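PDB 3EWN: ThiJ/PfpI family protein from Pseudomonas syringae pv. tomato, which is of unknown function but belongs to the DJ-1/PfpI family, whose members share an alpha/beta fold related to class I glutamine amidotransferases. Local coordinates for residues G47-A52 / S184-L189; T86-P91 / L107-D112; D95-A100 / S127-A132. One frame throughout, in Å; residues are numbered along the deposited sequence.

Contact 1: G47-A52 / S184-L189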
loop_
_atom_site.group_PDB
_atom_site.type_symbol
_atom_site.label_atom_id
_atom_site.label_comp_id
_atom_site.label_asym_id
_atom_site.label_seq_id
_atom_site.Cartn_x
_atom_site.Cartn_y
_atom_site.Cartn_z
ATOM N N GLY A 47 3.851 8.585 -6.754
ATOM C CA GLY A 47 5.286 8.390 -6.860
ATOM C C GLY A 47 5.744 8.057 -8.268
ATOM O O GLY A 47 6.931 8.159 -8.570
ATOM N N SER A 48 4.809 7.668 -9.131
ATOM C CA SER A 48 5.146 7.322 -10.510
ATOM C C SER A 48 5.324 8.557 -11.391
ATOM O O SER A 48 5.835 8.458 -12.501
ATOM C CB SER A 48 4.055 6.442 -11.122
ATOM O OG SER A 48 2.934 7.225 -11.497
ATOM N N LEU A 49 4.902 9.713 -10.891
ATOM C CA LEU A 49 4.991 10.964 -11.637
ATOM C C LEU A 49 6.412 11.538 -11.699
ATOM O O LEU A 49 6.939 12.008 -10.694
ATOM C CB LEU A 49 4.045 11.991 -10.999
ATOM C CG LEU A 49 2.562 11.600 -10.969
ATOM C CD1 LEU A 49 1.795 12.536 -10.045
ATOM C CD2 LEU A 49 1.994 11.654 -12.384
HETATM N N MSE A 50 7.025 11.507 -12.883
HETATM C CA MSE A 50 8.379 12.035 -13.060
HETATM C C MSE A 50 8.398 13.554 -12.909
HETATM O O MSE A 50 7.606 14.253 -13.540
HETATM C CB MSE A 50 8.915 11.670 -14.450
HETATM C CG MSE A 50 9.198 10.194 -14.661
HETATM SE SE MSE A 50 9.494 9.766 -16.538
HETATM C CE MSE A 50 11.180 10.657 -16.746
ATOM N N GLY A 51 9.298 14.063 -12.071
ATOM C CA GLY A 51 9.404 15.499 -11.879
ATOM C C GLY A 51 8.590 16.055 -10.726
ATOM O O GLY A 51 8.830 17.177 -10.275
ATOM N N ALA A 52 7.627 15.278 -10.245
ATOM C CA ALA A 52 6.781 15.720 -9.151
ATOM C C ALA A 52 7.527 15.654 -7.833
ATOM O O ALA A 52 8.415 14.817 -7.646
ATOM C CB ALA A 52 5.524 14.862 -9.080
ATOM N N SER A 184 -6.439 7.126 -11.129
ATOM C CA SER A 184 -7.251 8.137 -11.783
ATOM C C SER A 184 -6.559 9.493 -11.680
ATOM O O SER A 184 -6.598 10.289 -12.619
ATOM C CB SER A 184 -8.638 8.202 -11.144
ATOM O OG SER A 184 -9.392 7.050 -11.477
HETATM N N MSE A 185 -5.926 9.764 -10.540
HETATM C CA MSE A 185 -5.227 11.036 -10.371
HETATM C C MSE A 185 -4.055 11.140 -11.347
HETATM O O MSE A 185 -3.787 12.208 -11.903
HETATM C CB MSE A 185 -4.719 11.197 -8.931
HETATM C CG MSE A 185 -5.808 11.537 -7.894
HETATM SE SE MSE A 185 -6.763 13.184 -8.247
HETATM C CE MSE A 185 -5.308 14.425 -8.139
ATOM N N VAL A 186 -3.349 10.033 -11.556
ATOM C CA VAL A 186 -2.222 10.039 -12.485
ATOM C C VAL A 186 -2.684 10.441 -13.889
ATOM O O VAL A 186 -2.012 11.207 -14.579
ATOM C CB VAL A 186 -1.538 8.651 -12.552
ATOM C CG1 VAL A 186 -0.528 8.616 -13.696
ATOM C CG2 VAL A 186 -0.844 8.345 -11.223
ATOM N N ALA A 187 -3.833 9.925 -14.317
ATOM C CA ALA A 187 -4.348 10.258 -15.643
ATOM C C ALA A 187 -4.799 11.720 -15.684
ATOM O O ALA A 187 -4.612 12.412 -16.687
ATOM C CB ALA A 187 -5.513 9.341 -16.000
ATOM N N GLU A 188 -5.399 12.178 -14.589
ATOM C CA GLU A 188 -5.873 13.561 -14.483
ATOM C C GLU A 188 -4.701 14.533 -14.602
ATOM O O GLU A 188 -4.770 15.521 -15.334
ATOM C CB GLU A 188 -6.576 13.769 -13.137
ATOM C CG GLU A 188 -6.960 15.214 -12.797
ATOM C CD GLU A 188 -7.986 15.802 -13.751
ATOM O OE1 GLU A 188 -8.730 15.023 -14.380
ATOM O OE2 GLU A 188 -8.067 17.043 -13.860
ATOM N N LEU A 189 -3.624 14.234 -13.884
ATOM C CA LEU A 189 -2.432 15.078 -13.880
ATOM C C LEU A 189 -1.603 15.017 -15.167
ATOM O O LEU A 189 -1.046 16.027 -15.605
ATOM C CB LEU A 189 -1.563 14.718 -12.670
ATOM C CG LEU A 189 -2.251 14.997 -11.329
ATOM C CD1 LEU A 189 -1.437 14.398 -10.183
ATOM C CD2 LEU A 189 -2.421 16.498 -11.148
#

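Contact 2: T86-P91 / L107-D112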
loop_
_atom_site.group_PDB
_atom_site.type_symbol
_atom_site.label_atom_id
_atom_site.label_comp_id
_atom_site.label_asym_id
_atom_site.label_seq_id
_atom_site.Cartn_x
_atom_site.Cartn_y
_atom_site.Cartn_z
ATOM N N THR A 86 -0.282 21.422 -5.801
ATOM C CA THR A 86 -1.037 20.879 -6.920
ATOM C C THR A 86 -2.073 19.968 -6.274
ATOM O O THR A 86 -3.242 19.947 -6.665
ATOM C CB THR A 86 -0.149 20.027 -7.842
ATOM O OG1 THR A 86 0.972 20.808 -8.271
ATOM C CG2 THR A 86 -0.938 19.556 -9.056
ATOM N N VAL A 87 -1.630 19.223 -5.264
ATOM C CA VAL A 87 -2.507 18.301 -4.551
ATOM C C VAL A 87 -2.311 18.298 -3.039
ATOM O O VAL A 87 -1.185 18.264 -2.549
ATOM C CB VAL A 87 -2.305 16.847 -5.030
ATOM C CG1 VAL A 87 -3.239 15.916 -4.260
ATOM C CG2 VAL A 87 -2.558 16.742 -6.524
ATOM N N LEU A 88 -3.422 18.346 -2.310
ATOM C CA LEU A 88 -3.399 18.275 -0.849
ATOM C C LEU A 88 -4.098 16.946 -0.602
ATOM O O LEU A 88 -5.159 16.699 -1.169
ATOM C CB LEU A 88 -4.202 19.416 -0.219
ATOM C CG LEU A 88 -4.327 19.377 1.314
ATOM C CD1 LEU A 88 -2.943 19.407 1.973
ATOM C CD2 LEU A 88 -5.159 20.555 1.780
ATOM N N PHE A 89 -3.513 16.091 0.231
ATOM C CA PHE A 89 -4.088 14.770 0.475
ATOM C C PHE A 89 -4.086 14.360 1.939
ATOM O O PHE A 89 -3.134 14.635 2.662
ATOM C CB PHE A 89 -3.298 13.727 -0.328
ATOM C CG PHE A 89 -3.605 12.301 0.046
ATOM C CD1 PHE A 89 -4.610 11.595 -0.609
ATOM C CD2 PHE A 89 -2.889 11.665 1.056
ATOM C CE1 PHE A 89 -4.894 10.273 -0.265
ATOM C CE2 PHE A 89 -3.166 10.346 1.409
ATOM C CZ PHE A 89 -4.171 9.647 0.747
ATOM N N ALA A 90 -5.152 13.678 2.363
ATOM C CA ALA A 90 -5.241 13.193 3.738
ATOM C C ALA A 90 -5.668 11.731 3.777
ATOM O O ALA A 90 -6.664 11.352 3.156
ATOM C CB ALA A 90 -6.227 14.031 4.539
ATOM N N PRO A 91 -4.903 10.887 4.492
ATOM C CA PRO A 91 -5.216 9.461 4.616
ATOM C C PRO A 91 -6.158 9.255 5.796
ATOM O O PRO A 91 -6.400 10.186 6.576
ATOM C CB PRO A 91 -3.850 8.831 4.860
ATOM C CG PRO A 91 -3.184 9.864 5.730
ATOM C CD PRO A 91 -3.556 11.171 5.022
ATOM N N LEU A 107 -5.990 21.233 11.532
ATOM C CA LEU A 107 -7.100 21.810 10.784
ATOM C C LEU A 107 -6.710 23.138 10.139
ATOM O O LEU A 107 -7.067 23.400 8.990
ATOM C CB LEU A 107 -8.313 22.013 11.696
ATOM C CG LEU A 107 -8.963 20.737 12.237
ATOM C CD1 LEU A 107 -10.150 21.100 13.119
ATOM C CD2 LEU A 107 -9.404 19.840 11.081
ATOM N N ALA A 108 -5.980 23.971 10.875
ATOM C CA ALA A 108 -5.559 25.267 10.355
ATOM C C ALA A 108 -4.708 25.076 9.106
ATOM O O ALA A 108 -4.863 25.803 8.125
ATOM C CB ALA A 108 -4.769 26.029 11.420
ATOM N N PHE A 109 -3.809 24.094 9.155
ATOM C CA PHE A 109 -2.929 23.787 8.031
ATOM C C PHE A 109 -3.742 23.319 6.831
ATOM O O PHE A 109 -3.548 23.791 5.713
ATOM C CB PHE A 109 -1.930 22.688 8.409
ATOM C CG PHE A 109 -1.234 22.065 7.225
ATOM C CD1 PHE A 109 -0.215 22.740 6.561
ATOM C CD2 PHE A 109 -1.626 20.812 6.751
ATOM C CE1 PHE A 109 0.406 22.179 5.444
ATOM C CE2 PHE A 109 -1.015 20.243 5.636
ATOM C CZ PHE A 109 0.004 20.931 4.980
HETATM N N MSE A 110 -4.649 22.378 7.074
HETATM C CA MSE A 110 -5.481 21.846 6.009
HETATM C C MSE A 110 -6.364 22.928 5.398
HETATM O O MSE A 110 -6.521 22.991 4.181
HETATM C CB MSE A 110 -6.340 20.686 6.532
HETATM C CG MSE A 110 -5.542 19.431 6.911
HETATM SE SE MSE A 110 -4.504 18.645 5.472
HETATM C CE MSE A 110 -5.954 17.929 4.454
ATOM N N ALA A 111 -6.932 23.782 6.243
ATOM C CA ALA A 111 -7.791 24.856 5.763
ATOM C C ALA A 111 -7.012 25.850 4.908
ATOM O O ALA A 111 -7.482 26.277 3.855
ATOM C CB ALA A 111 -8.439 25.579 6.943
ATOM N N ASP A 112 -5.825 26.227 5.370
ATOM C CA ASP A 112 -4.999 27.177 4.634
ATOM C C ASP A 112 -4.560 26.625 3.281
ATOM O O ASP A 112 -4.827 27.219 2.238
ATOM C CB ASP A 112 -3.759 27.550 5.441
ATOM C CG ASP A 112 -2.838 28.478 4.681
ATOM O OD1 ASP A 112 -3.210 29.655 4.485
ATOM O OD2 ASP A 112 -1.752 28.029 4.262
#

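Contact 3: D95-A100 / S127-A132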
loop_
_atom_site.group_PDB
_atom_site.type_symbol
_atom_site.label_atom_id
_atom_site.label_comp_id
_atom_site.label_asym_id
_atom_site.label_seq_id
_atom_site.Cartn_x
_atom_site.Cartn_y
_atom_site.Cartn_z
ATOM N N ASP A 95 -9.099 6.098 15.543
ATOM C CA ASP A 95 -8.880 7.047 16.632
ATOM C C ASP A 95 -7.827 8.089 16.264
ATOM O O ASP A 95 -7.924 9.247 16.672
ATOM C CB ASP A 95 -8.464 6.324 17.919
ATOM C CG ASP A 95 -9.633 5.620 18.600
ATOM O OD1 ASP A 95 -10.794 5.976 18.315
ATOM O OD2 ASP A 95 -9.387 4.722 19.430
ATOM N N GLY A 96 -6.824 7.677 15.491
ATOM C CA GLY A 96 -5.786 8.608 15.083
ATOM C C GLY A 96 -6.332 9.677 14.155
ATOM O O GLY A 96 -5.881 10.824 14.172
ATOM N N THR A 97 -7.308 9.289 13.343
ATOM C CA THR A 97 -7.947 10.187 12.389
ATOM C C THR A 97 -8.859 11.179 13.110
ATOM O O THR A 97 -8.939 12.351 12.736
ATOM C CB THR A 97 -8.785 9.387 11.382
ATOM O OG1 THR A 97 -7.942 8.441 10.710
ATOM C CG2 THR A 97 -9.436 10.321 10.362
ATOM N N LEU A 98 -9.559 10.700 14.135
ATOM C CA LEU A 98 -10.446 11.557 14.909
ATOM C C LEU A 98 -9.592 12.590 15.635
ATOM O O LEU A 98 -9.970 13.757 15.750
ATOM C CB LEU A 98 -11.243 10.721 15.915
ATOM C CG LEU A 98 -12.193 9.688 15.298
ATOM C CD1 LEU A 98 -12.727 8.763 16.384
ATOM C CD2 LEU A 98 -13.341 10.411 14.587
ATOM N N ALA A 99 -8.438 12.154 16.129
ATOM C CA ALA A 99 -7.531 13.054 16.829
ATOM C C ALA A 99 -7.030 14.120 15.859
ATOM O O ALA A 99 -7.006 15.305 16.181
ATOM C CB ALA A 99 -6.352 12.277 17.411
ATOM N N ALA A 100 -6.627 13.698 14.667
ATOM C CA ALA A 100 -6.141 14.644 13.669
ATOM C C ALA A 100 -7.242 15.627 13.257
ATOM O O ALA A 100 -6.984 16.818 13.082
ATOM C CB ALA A 100 -5.620 13.897 12.445
ATOM N N SER A 127 -11.460 11.774 4.650
ATOM C CA SER A 127 -12.429 12.798 4.287
ATOM C C SER A 127 -13.056 13.460 5.519
ATOM O O SER A 127 -13.702 14.495 5.403
ATOM C CB SER A 127 -13.509 12.223 3.358
ATOM O OG SER A 127 -13.930 10.933 3.762
ATOM N N LEU A 128 -12.868 12.867 6.697
ATOM C CA LEU A 128 -13.397 13.475 7.920
ATOM C C LEU A 128 -12.505 14.677 8.225
ATOM O O LEU A 128 -12.962 15.689 8.750
ATOM C CB LEU A 128 -13.349 12.499 9.102
ATOM C CG LEU A 128 -14.204 11.228 9.083
ATOM C CD1 LEU A 128 -13.966 10.461 10.383
ATOM C CD2 LEU A 128 -15.685 11.561 8.928
ATOM N N ILE A 129 -11.223 14.553 7.893
ATOM C CA ILE A 129 -10.276 15.633 8.122
ATOM C C ILE A 129 -10.588 16.781 7.163
ATOM O O ILE A 129 -10.591 17.941 7.570
ATOM C CB ILE A 129 -8.816 15.148 7.926
ATOM C CG1 ILE A 129 -8.464 14.116 9.003
ATOM C CG2 ILE A 129 -7.852 16.337 7.977
ATOM C CD1 ILE A 129 -7.111 13.422 8.792
ATOM N N LEU A 130 -10.865 16.455 5.898
ATOM C CA LEU A 130 -11.199 17.476 4.903
ATOM C C LEU A 130 -12.468 18.201 5.333
ATOM O O LEU A 130 -12.580 19.421 5.203
ATOM C CB LEU A 130 -11.453 16.848 3.524
ATOM C CG LEU A 130 -10.324 16.124 2.794
ATOM C CD1 LEU A 130 -10.802 15.758 1.397
ATOM C CD2 LEU A 130 -9.087 17.008 2.718
ATOM N N GLY A 131 -13.431 17.437 5.834
ATOM C CA GLY A 131 -14.681 18.032 6.266
ATOM C C GLY A 131 -14.506 18.919 7.483
ATOM O O GLY A 131 -15.012 20.038 7.520
ATOM N N ALA A 132 -13.788 18.422 8.483
ATOM C CA ALA A 132 -13.567 19.190 9.703
ATOM C C ALA A 132 -12.765 20.459 9.426
ATOM O O ALA A 132 -12.862 21.431 10.172
ATOM C CB ALA A 132 -12.850 18.330 10.745
#

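Contact 1: G47-A52 / S184-L189
Ser48, which touches Val186 across the contact, bonds through its carbonyl O to the hydroxyl OH of Tyr194 in the next helix, 192-201. The same OH also bonds to Met50 N, so one tyrosine oxygen holds the loop backbone around Leu49. The Ser48 hydroxyl OG is hydrogen-bonded to the carbonyl O of Met45 and rests against Val186, with OG 4.0 Å from CG2. The bond ties the hydroxyl back to the end of helix 36-46. Its torsion fits this, since OG lies between the backbone N and the carbonyl carbon (chi1 78°). The contact belongs to the alpha/beta fold of the DJ-1/PfpI family. Residues 47-52 form the connection from helix 36-46 to strand 53-58 in a beta-alpha-beta crossover, and residues 184-189 are the last turns of helix 177-189. Leu49 has the largest share of the contact, and its two methyl groups meet different residues. CD2 lies 4.2 Å from Val186 CG1, and the two side chains lie alongside, pointing opposite ways. CD1 touches Leu189 CD1 at 3.7 Å, where the two leucines are nearly perpendicular. Val186 is shared in the same way: CG1 serves Leu49 and CG2 serves Ser48. Val186 and Leu189 are three positions apart on the helix, so they face the loop together. The contact is thus apolar in its centre, with the serine hydroxyl at one end. On the other side of helix 177-189, Ala187 packs on Phe210 of the second subunit. Leu49 also opens a type II beta turn that ends at Ala52. Gly51 takes its third position, with phi 93°. The turn is closed by a weak bond from Ala52 N to Leu49 O, 3.4 Å long.

Contact 2: T86-P91 / L107-D112
Leu88 and the selenomethionine Met110 cross obliquely, and this pair makes most of the contact between strand 87-90 and helix 104-114. Leu88 points toward the helix. Its CG is anti to the backbone N (chi1 176°), and the branch reaches Met110. Met110 leaves the helix at a slant and then bends twice, the second time at chi3 (-72°). The double bend turns the end of the chain in to the strand. There CE sits 3.8 Å from Leu88 CG and the same distance from Leu88 CD2. The selenium is against the other branch, with SE 3.9 Å from Leu88 CD1. CE also reaches Ala90 CB at 3.9 Å, so one methyl group spans two residues that point to the same side of the strand. Leu88 CD2 goes further, to the helix backbone, 3.7 Å from Met110 O. Phe109 adds a smaller part: its CE2 is 4.2 Å from Leu88 CD1, and the methyl group meets the ring obliquely. The ring of Phe109 is also stacked with that of Phe78. All four touching residues are buried. Phe89 points away from the helix and packs with Met28 and Val123 on the opposite face of the sheet. Strand 87-90 and the helical segment 107-112 run roughly antiparallel, with 147° between their directions and 10.1 Å between their axes. The chain passes from strand 87-90 through helix 95-100 and helix 104-114 to the neighbouring parallel strand 119-123. This is a beta-alpha-beta crossover, the repeating element of this three-layered alpha/beta fold.

Contact 3: D95-A100 / S127-A132
Leu128 and Ile129, neighbours on helix 126-132, face Thr97, Leu98 and Ala100 of helix 95-100. The helical segments 95-100 and 127-132 run almost parallel, 14° apart in direction and 9.2 Å between axes. Leu128 comes first. Its CD1 approaches CD2 of Leu98 at 4.3 Å, a loose meeting of two methyl groups. Leu98 starts out pointing away from helix 126-132, and only the far part of its side chain gets to Leu128. Ile129 follows and makes the closer fit. Its CG1 lies 4.1 Å from Thr97 CG2, one side chain set across the other. CG1 is also 4.2 Å from the backbone O of Thr97. At the end of the same branch, CD1 reaches Ala100 CB at 4.0 Å. Ile129 therefore bridges two residues one turn apart on helix 95-100. Thr97 divides its two branches between different partners. CG2, anti to the backbone N, is turned to Ile129. OG1 is hydrogen-bonded to Tyr31 OH. Further on, Leu130 packs on Ile120 and Ser122 of strand 119-123. All five touching residues are buried, and the interface is apolar. Helix 126-132 follows strand 119-123 through a short turn containing Cys124, which probably corresponds to the nucleophile elbow of related proteins. Helix 231-240 closes one side, with Phe233 touching both Leu98 and Leu128. Helix 104-114 packs against Ile129 and Leu130 through Met110, so helix 126-132 sits among both these helices, helix 95-100 and strand 119-123.

In the fold
From the N terminus, the chain first passes residues 47-52, which start the long loop that contact 1 closes at residues 184-189. Contacts 2 and 3 are both nested inside it. Residues 86-91, with strand 87-90, come next, then helix 95-100, then residues 107-112, where contact 2 closes its loop. Contact 3 closes its loop at residues 127-132, so contacts 2 and 3 cross along the chain. They also touch in space. Contacts 1 and 2 touch through Met185 with Val87 and Leu189 with Thr86. Contacts 1 and 3 do not touch. Contact 1 joins the loop after helix 36-46 to helix 177-189, contact 2 strand 87-90 to helix 104-114, and contact 3 helix 95-100 to helix 126-132.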